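Local structure of RNA-dependent RNA Polymerase (Bombyx mori cytoplasmic polyhedrosis virus, 6TZ0) at residues P270-R282 against F527-R539. The protein synthesises viral RNA inside the particle, making plus strands by fully conservative transcription and, very probably, the complementary minus strands of the double-stranded genome. Residues are numbered along the deposited sequence; the frame is centred on the assembly and turned at random.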
ATOM      1  N   PRO A 270      16.857 -34.147  -3.768  1.00 28.41           N
ATOM      2  CA  PRO A 270      17.867 -33.791  -2.766  1.00 28.41           C
ATOM      3  C   PRO A 270      17.251 -33.620  -1.382  1.00 28.41           C
ATOM      4  O   PRO A 270      16.039 -33.501  -1.214  1.00 28.41           O
ATOM      5  CB  PRO A 270      18.442 -32.470  -3.286  1.00 28.41           C
ATOM      6  CG  PRO A 270      17.378 -31.903  -4.110  1.00 28.41           C
ATOM      7  CD  PRO A 270      16.688 -33.064  -4.754  1.00 28.41           C
ATOM      8  N   VAL A 271      18.125 -33.618  -0.376  1.00 28.35           N
ATOM      9  CA  VAL A 271      17.731 -33.524   1.024  1.00 28.35           C
ATOM     10  C   VAL A 271      18.438 -32.331   1.646  1.00 28.35           C
ATOM     11  O   VAL A 271      19.665 -32.226   1.574  1.00 28.35           O
ATOM     12  CB  VAL A 271      18.057 -34.812   1.800  1.00 28.35           C
ATOM     13  CG1 VAL A 271      17.821 -34.624   3.281  1.00 28.35           C
ATOM     14  CG2 VAL A 271      17.229 -35.965   1.288  1.00 28.35           C
ATOM     15  N   TRP A 272      17.666 -31.448   2.265  1.00 29.20           N
ATOM     16  CA  TRP A 272      18.187 -30.227   2.856  1.00 29.20           C
ATOM     17  C   TRP A 272      18.294 -30.337   4.369  1.00 29.20           C
ATOM     18  O   TRP A 272      17.406 -30.875   5.033  1.00 29.20           O
ATOM     19  CB  TRP A 272      17.299 -29.044   2.491  1.00 29.20           C
ATOM     20  CG  TRP A 272      17.426 -28.634   1.073  1.00 29.20           C
ATOM     21  CD1 TRP A 272      16.732 -29.129   0.015  1.00 29.20           C
ATOM     22  CD2 TRP A 272      18.276 -27.610   0.554  1.00 29.20           C
ATOM     23  NE1 TRP A 272      17.112 -28.497  -1.132  1.00 29.20           N
ATOM     24  CE2 TRP A 272      18.055 -27.555  -0.829  1.00 29.20           C
ATOM     25  CE3 TRP A 272      19.205 -26.736   1.126  1.00 29.20           C
ATOM     26  CZ2 TRP A 272      18.729 -26.665  -1.654  1.00 29.20           C
ATOM     27  CZ3 TRP A 272      19.877 -25.855   0.303  1.00 29.20           C
ATOM     28  CH2 TRP A 272      19.633 -25.823  -1.068  1.00 29.20           C
ATOM     29  N   SER A 273      19.380 -29.797   4.901  1.00 32.81           N
ATOM     30  CA  SER A 273      19.613 -29.700   6.330  1.00 32.81           C
ATOM     31  C   SER A 273      18.801 -28.564   6.938  1.00 32.81           C
ATOM     32  O   SER A 273      18.125 -27.799   6.248  1.00 32.81           O
ATOM     33  CB  SER A 273      21.093 -29.475   6.606  1.00 32.81           C
ATOM     34  OG  SER A 273      21.310 -29.195   7.971  1.00 32.81           O
ATOM     35  N   GLN A 274      18.874 -28.458   8.263  1.00 36.04           N
ATOM     36  CA  GLN A 274      18.327 -27.301   8.953  1.00 36.04           C
ATOM     37  C   GLN A 274      19.127 -26.056   8.620  1.00 36.04           C
ATOM     38  O   GLN A 274      18.574 -24.957   8.553  1.00 36.04           O
ATOM     39  CB  GLN A 274      18.370 -27.528  10.459  1.00 36.04           C
ATOM     40  CG  GLN A 274      17.765 -28.819  10.903  1.00 36.04           C
ATOM     41  CD  GLN A 274      17.951 -29.059  12.372  1.00 36.04           C
ATOM     42  OE1 GLN A 274      18.534 -28.242  13.076  1.00 36.04           O
ATOM     43  NE2 GLN A 274      17.472 -30.198  12.846  1.00 36.04           N
ATOM     44  N   PHE A 275      20.433 -26.214   8.461  1.00 36.13           N
ATOM     45  CA  PHE A 275      21.374 -25.111   8.306  1.00 36.13           C
ATOM     46  C   PHE A 275      21.721 -24.858   6.845  1.00 36.13           C
ATOM     47  O   PHE A 275      22.895 -24.690   6.517  1.00 36.13           O
ATOM     48  CB  PHE A 275      22.621 -25.417   9.125  1.00 36.13           C
ATOM     49  CG  PHE A 275      22.339 -25.622  10.586  1.00 36.13           C
ATOM     50  CD1 PHE A 275      22.232 -24.541  11.438  1.00 36.13           C
ATOM     51  CD2 PHE A 275      22.145 -26.897  11.100  1.00 36.13           C
ATOM     52  CE1 PHE A 275      21.957 -24.726  12.776  1.00 36.13           C
ATOM     53  CE2 PHE A 275      21.865 -27.084  12.436  1.00 36.13           C
ATOM     54  CZ  PHE A 275      21.771 -25.998  13.271  1.00 36.13           C
ATOM     55  N   ASN A 276      20.699 -24.800   5.978  1.00 38.30           N
ATOM     56  CA  ASN A 276      20.793 -24.320   4.589  1.00 38.30           C
ATOM     57  C   ASN A 276      21.813 -25.089   3.746  1.00 38.30           C
ATOM     58  O   ASN A 276      22.552 -24.497   2.959  1.00 38.30           O
ATOM     59  CB  ASN A 276      21.109 -22.824   4.547  1.00 38.30           C
ATOM     60  CG  ASN A 276      20.044 -21.983   5.203  1.00 38.30           C
ATOM     61  OD1 ASN A 276      20.272 -21.390   6.255  1.00 38.30           O
ATOM     62  ND2 ASN A 276      18.881 -21.899   4.574  1.00 38.30           N
ATOM     63  N   GLU A 277      21.866 -26.408   3.903  1.00 35.09           N
ATOM     64  CA  GLU A 277      22.862 -27.220   3.216  1.00 35.09           C
ATOM     65  C   GLU A 277      22.215 -28.441   2.590  1.00 35.09           C
ATOM     66  O   GLU A 277      21.304 -29.035   3.167  1.00 35.09           O
ATOM     67  CB  GLU A 277      23.956 -27.681   4.171  1.00 35.09           C
ATOM     68  CG  GLU A 277      24.883 -26.601   4.675  1.00 35.09           C
ATOM     69  CD  GLU A 277      25.833 -27.127   5.734  1.00 35.09           C
ATOM     70  OE1 GLU A 277      25.657 -28.288   6.155  1.00 35.09           O
ATOM     71  OE2 GLU A 277      26.748 -26.385   6.148  1.00 35.09           O
ATOM     72  N   VAL A 278      22.699 -28.821   1.413  1.00 31.19           N
ATOM     73  CA  VAL A 278      22.297 -30.076   0.786  1.00 31.19           C
ATOM     74  C   VAL A 278      23.177 -31.181   1.362  1.00 31.19           C
ATOM     75  O   VAL A 278      24.385 -31.216   1.121  1.00 31.19           O
ATOM     76  CB  VAL A 278      22.413 -30.012  -0.738  1.00 31.19           C
ATOM     77  CG1 VAL A 278      22.073 -31.350  -1.344  1.00 31.19           C
ATOM     78  CG2 VAL A 278      21.491 -28.964  -1.281  1.00 31.19           C
ATOM     79  N   ILE A 279      22.569 -32.089   2.119  1.00 30.13           N
ATOM     80  CA  ILE A 279      23.313 -33.100   2.855  1.00 30.13           C
ATOM     81  C   ILE A 279      23.196 -34.491   2.252  1.00 30.13           C
ATOM     82  O   ILE A 279      24.038 -35.349   2.556  1.00 30.13           O
ATOM     83  CB  ILE A 279      22.889 -33.120   4.334  1.00 30.13           C
ATOM     84  CG1 ILE A 279      21.372 -33.283   4.435  1.00 30.13           C
ATOM     85  CG2 ILE A 279      23.368 -31.868   5.017  1.00 30.13           C
ATOM     86  CD1 ILE A 279      20.861 -33.498   5.827  1.00 30.13           C
ATOM     87  N   GLY A 280      22.203 -34.747   1.416  1.00 29.06           N
ATOM     88  CA  GLY A 280      22.121 -36.025   0.751  1.00 29.06           C
ATOM     89  C   GLY A 280      21.005 -36.020  -0.260  1.00 29.06           C
ATOM     90  O   GLY A 280      20.421 -34.980  -0.565  1.00 29.06           O
ATOM     91  N   HIS A 281      20.715 -37.204  -0.776  1.00 30.33           N
ATOM     92  CA  HIS A 281      19.565 -37.405  -1.637  1.00 30.33           C
ATOM     93  C   HIS A 281      18.912 -38.726  -1.273  1.00 30.33           C
ATOM     94  O   HIS A 281      19.584 -39.686  -0.892  1.00 30.33           O
ATOM     95  CB  HIS A 281      19.943 -37.398  -3.125  1.00 30.33           C
ATOM     96  CG  HIS A 281      20.794 -38.551  -3.542  1.00 30.33           C
ATOM     97  ND1 HIS A 281      22.163 -38.552  -3.408  1.00 30.33           N
ATOM     98  CD2 HIS A 281      20.468 -39.752  -4.072  1.00 30.33           C
ATOM     99  CE1 HIS A 281      22.646 -39.698  -3.848  1.00 30.33           C
ATOM    100  NE2 HIS A 281      21.638 -40.447  -4.250  1.00 30.33           N
ATOM    101  N   ARG A 282      17.594 -38.766  -1.388  1.00 31.49           N
ATOM    102  CA  ARG A 282      16.822 -39.958  -1.089  1.00 31.49           C
ATOM    103  C   ARG A 282      15.963 -40.284  -2.294  1.00 31.49           C
ATOM    104  O   ARG A 282      15.857 -39.496  -3.229  1.00 31.49           O
ATOM    105  CB  ARG A 282      15.962 -39.765   0.171  1.00 31.49           C
ATOM    106  CG  ARG A 282      14.901 -38.684   0.071  1.00 31.49           C
ATOM    107  CD  ARG A 282      14.297 -38.389   1.437  1.00 31.49           C
ATOM    108  NE  ARG A 282      13.439 -37.205   1.421  1.00 31.49           N
ATOM    109  CZ  ARG A 282      12.115 -37.233   1.345  1.00 31.49           C
ATOM    110  NH1 ARG A 282      11.479 -38.392   1.329  1.00 31.49           N
ATOM    111  NH2 ARG A 282      11.423 -36.103   1.326  1.00 31.49           N
ATOM    112  N   PHE A 527      17.915 -17.745   0.768  1.00 44.93           N
ATOM    113  CA  PHE A 527      17.538 -17.778   2.177  1.00 44.93           C
ATOM    114  C   PHE A 527      16.040 -17.634   2.380  1.00 44.93           C
ATOM    115  O   PHE A 527      15.542 -17.971   3.456  1.00 44.93           O
ATOM    116  CB  PHE A 527      18.221 -16.676   2.988  1.00 44.93           C
ATOM    117  CG  PHE A 527      19.693 -16.869   3.188  1.00 44.93           C
ATOM    118  CD1 PHE A 527      20.164 -17.915   3.956  1.00 44.93           C
ATOM    119  CD2 PHE A 527      20.597 -15.935   2.703  1.00 44.93           C
ATOM    120  CE1 PHE A 527      21.517 -18.080   4.167  1.00 44.93           C
ATOM    121  CE2 PHE A 527      21.953 -16.082   2.923  1.00 44.93           C
ATOM    122  CZ  PHE A 527      22.414 -17.158   3.651  1.00 44.93           C
ATOM    123  N   ASP A 528      15.321 -17.122   1.382  1.00 42.69           N
ATOM    124  CA  ASP A 528      13.891 -16.887   1.526  1.00 42.69           C
ATOM    125  C   ASP A 528      13.107 -18.185   1.517  1.00 42.69           C
ATOM    126  O   ASP A 528      12.036 -18.266   2.125  1.00 42.69           O
ATOM    127  CB  ASP A 528      13.404 -15.990   0.396  1.00 42.69           C
ATOM    128  CG  ASP A 528      14.042 -14.624   0.423  1.00 42.69           C
ATOM    129  OD1 ASP A 528      14.389 -14.146   1.520  1.00 42.69           O
ATOM    130  OD2 ASP A 528      14.207 -14.030  -0.663  1.00 42.69           O
ATOM    131  N   ILE A 529      13.620 -19.203   0.839  1.00 35.36           N
ATOM    132  CA  ILE A 529      12.922 -20.462   0.640  1.00 35.36           C
ATOM    133  C   ILE A 529      13.542 -21.581   1.470  1.00 35.36           C
ATOM    134  O   ILE A 529      13.287 -22.750   1.207  1.00 35.36           O
ATOM    135  CB  ILE A 529      12.880 -20.834  -0.848  1.00 35.36           C
ATOM    136  CG1 ILE A 529      14.296 -20.923  -1.411  1.00 35.36           C
ATOM    137  CG2 ILE A 529      12.100 -19.816  -1.619  1.00 35.36           C
ATOM    138  CD1 ILE A 529      14.360 -21.399  -2.832  1.00 35.36           C
ATOM    139  N   GLY A 530      14.350 -21.234   2.473  1.00 35.46           N
ATOM    140  CA  GLY A 530      15.094 -22.244   3.207  1.00 35.46           C
ATOM    141  C   GLY A 530      14.236 -23.122   4.092  1.00 35.46           C
ATOM    142  O   GLY A 530      14.517 -24.313   4.245  1.00 35.46           O
ATOM    143  N   GLU A 531      13.177 -22.560   4.673  1.00 36.79           N
ATOM    144  CA  GLU A 531      12.297 -23.367   5.507  1.00 36.79           C
ATOM    145  C   GLU A 531      11.456 -24.315   4.668  1.00 36.79           C
ATOM    146  O   GLU A 531      11.178 -25.439   5.093  1.00 36.79           O
ATOM    147  CB  GLU A 531      11.405 -22.475   6.368  1.00 36.79           C
ATOM    148  CG  GLU A 531      12.180 -21.606   7.344  1.00 36.79           C
ATOM    149  CD  GLU A 531      12.975 -22.404   8.371  1.00 36.79           C
ATOM    150  OE1 GLU A 531      12.533 -23.502   8.773  1.00 36.79           O
ATOM    151  OE2 GLU A 531      14.053 -21.924   8.781  1.00 36.79           O
ATOM    152  N   MET A 532      11.055 -23.893   3.470  1.00 33.11           N
ATOM    153  CA  MET A 532      10.330 -24.796   2.583  1.00 33.11           C
ATOM    154  C   MET A 532      11.245 -25.884   2.041  1.00 33.11           C
ATOM    155  O   MET A 532      10.836 -27.043   1.913  1.00 33.11           O
ATOM    156  CB  MET A 532       9.705 -24.016   1.434  1.00 33.11           C
ATOM    157  CG  MET A 532       8.598 -23.100   1.856  1.00 33.11           C
ATOM    158  SD  MET A 532       7.808 -22.260   0.472  1.00 33.11           S
ATOM    159  CE  MET A 532       9.033 -21.023   0.101  1.00 33.11           C
ATOM    160  N   LEU A 533      12.483 -25.518   1.715  1.00 31.32           N
ATOM    161  CA  LEU A 533      13.493 -26.488   1.308  1.00 31.32           C
ATOM    162  C   LEU A 533      13.798 -27.495   2.408  1.00 31.32           C
ATOM    163  O   LEU A 533      14.045 -28.668   2.116  1.00 31.32           O
ATOM    164  CB  LEU A 533      14.750 -25.737   0.879  1.00 31.32           C
ATOM    165  CG  LEU A 533      15.020 -25.428  -0.594  1.00 31.32           C
ATOM    166  CD1 LEU A 533      13.868 -24.811  -1.312  1.00 31.32           C
ATOM    167  CD2 LEU A 533      16.137 -24.415  -0.581  1.00 31.32           C
ATOM    168  N   TYR A 534      13.748 -27.074   3.672  1.00 31.31           N
ATOM    169  CA  TYR A 534      13.918 -28.025   4.766  1.00 31.31           C
ATOM    170  C   TYR A 534      12.686 -28.906   4.939  1.00 31.31           C
ATOM    171  O   TYR A 534      12.795 -30.135   4.972  1.00 31.31           O
ATOM    172  CB  TYR A 534      14.237 -27.296   6.068  1.00 31.31           C
ATOM    173  CG  TYR A 534      14.352 -28.239   7.237  1.00 31.31           C
ATOM    174  CD1 TYR A 534      15.427 -29.105   7.341  1.00 31.31           C
ATOM    175  CD2 TYR A 534      13.385 -28.271   8.229  1.00 31.31           C
ATOM    176  CE1 TYR A 534      15.539 -29.972   8.389  1.00 31.31           C
ATOM    177  CE2 TYR A 534      13.488 -29.144   9.287  1.00 31.31           C
ATOM    178  CZ  TYR A 534      14.569 -29.990   9.360  1.00 31.31           C
ATOM    179  OH  TYR A 534      14.691 -30.859  10.413  1.00 31.31           O
ATOM    180  N   TRP A 535      11.505 -28.304   5.049  1.00 29.61           N
ATOM    181  CA  TRP A 535      10.314 -29.081   5.359  1.00 29.61           C
ATOM    182  C   TRP A 535       9.764 -29.866   4.182  1.00 29.61           C
ATOM    183  O   TRP A 535       8.807 -30.620   4.366  1.00 29.61           O
ATOM    184  CB  TRP A 535       9.199 -28.193   5.909  1.00 29.61           C
ATOM    185  CG  TRP A 535       9.413 -27.759   7.307  1.00 29.61           C
ATOM    186  CD1 TRP A 535       9.794 -26.530   7.733  1.00 29.61           C
ATOM    187  CD2 TRP A 535       9.285 -28.569   8.475  1.00 29.61           C
ATOM    188  NE1 TRP A 535       9.896 -26.513   9.100  1.00 29.61           N
ATOM    189  CE2 TRP A 535       9.592 -27.759   9.579  1.00 29.61           C
ATOM    190  CE3 TRP A 535       8.942 -29.905   8.694  1.00 29.61           C
ATOM    191  CZ2 TRP A 535       9.562 -28.235  10.882  1.00 29.61           C
ATOM    192  CZ3 TRP A 535       8.911 -30.373   9.984  1.00 29.61           C
ATOM    193  CH2 TRP A 535       9.219 -29.543  11.062  1.00 29.61           C
ATOM    194  N   THR A 536      10.315 -29.717   2.987  1.00 30.33           N
ATOM    195  CA  THR A 536       9.867 -30.551   1.889  1.00 30.33           C
ATOM    196  C   THR A 536      10.811 -31.729   1.668  1.00 30.33           C
ATOM    197  O   THR A 536      10.460 -32.674   0.955  1.00 30.33           O
ATOM    198  CB  THR A 536       9.719 -29.703   0.621  1.00 30.33           C
ATOM    199  OG1 THR A 536       9.213 -28.417   0.983  1.00 30.33           O
ATOM    200  CG2 THR A 536       8.654 -30.290  -0.262  1.00 30.33           C
ATOM    201  N   SER A 537      11.978 -31.714   2.312  1.00 29.89           N
ATOM    202  CA  SER A 537      12.870 -32.863   2.392  1.00 29.89           C
ATOM    203  C   SER A 537      12.484 -33.835   3.494  1.00 29.89           C
ATOM    204  O   SER A 537      13.198 -34.819   3.707  1.00 29.89           O
ATOM    205  CB  SER A 537      14.310 -32.402   2.625  1.00 29.89           C
ATOM    206  OG  SER A 537      14.810 -31.676   1.522  1.00 29.89           O
ATOM    207  N   GLN A 538      11.389 -33.583   4.200  1.00 30.10           N
ATOM    208  CA  GLN A 538      10.975 -34.414   5.314  1.00 30.10           C
ATOM    209  C   GLN A 538       9.959 -35.449   4.855  1.00 30.10           C
ATOM    210  O   GLN A 538       9.391 -35.366   3.766  1.00 30.10           O
ATOM    211  CB  GLN A 538      10.382 -33.554   6.423  1.00 30.10           C
ATOM    212  CG  GLN A 538      11.331 -32.492   6.928  1.00 30.10           C
ATOM    213  CD  GLN A 538      12.569 -33.075   7.541  1.00 30.10           C
ATOM    214  OE1 GLN A 538      12.504 -34.060   8.265  1.00 30.10           O
ATOM    215  NE2 GLN A 538      13.714 -32.487   7.234  1.00 30.10           N
ATOM    216  N   ARG A 539       9.722 -36.427   5.713  1.00 32.08           N
ATOM    217  CA  ARG A 539       8.771 -37.490   5.448  1.00 32.08           C
ATOM    218  C   ARG A 539       7.651 -37.450   6.474  1.00 32.08           C
ATOM    219  O   ARG A 539       7.799 -36.871   7.552  1.00 32.08           O
ATOM    220  CB  ARG A 539       9.471 -38.847   5.450  1.00 32.08           C
ATOM    221  CG  ARG A 539      10.233 -39.132   6.704  1.00 32.08           C
ATOM    222  CD  ARG A 539      10.977 -40.428   6.573  1.00 32.08           C
ATOM    223  NE  ARG A 539      10.060 -41.555   6.503  1.00 32.08           N
ATOM    224  CZ  ARG A 539      10.411 -42.774   6.120  1.00 32.08           C
ATOM    225  NH1 ARG A 539      11.663 -43.022   5.768  1.00 32.08           N
ATOM    226  NH2 ARG A 539       9.509 -43.742   6.084  1.00 32.08           N
TER
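Trp272 lies against Leu533 and Ser537. Trp272 CB lies 3.3 Å from Leu533 O. CG stays near the same carbonyl oxygen and Leu533 CB. CD1 comes close to both Leu533 O and Ser537 OG, the latter at the ring edge. NE1 passes near Leu533 CG and donates its hydrogen bond to Gly730 O, beyond the two segments. The six-membered ring ends the side chain under a methyl: Leu533 CD2 stands 3.6 Å from its centroid, 14° off the normal, a CH-pi contact. Val278 CG2 lies over the opposite face, toward the rim, so the indole has an aliphatic group on each face. Trp272 CG is anti to the carbonyl carbon (chi1 -72°), which lays the ring alongside Leu533.

Ser537 OG joins the backbones. Ser537 OG accepts from Trp272 N at 3.0 Å (152°). The same hydroxyl, Ser537 OG, donates to Leu533 O at 3.2 Å. Further along, Tyr534 CE1 meets Gln274 CG at 3.6 Å, with the amide plane nearly perpendicular to the ring. At the other end, the extended Arg282 brings NH2 to 3.2 Å from Ser537 O.

The arrangement is a beta hairpin of the N-terminal region, with a classic bulge at Val271, Ile279 and Gly280, packed on helix 530-535 of the polymerase domain, away from the metal- and nucleotide-binding residues.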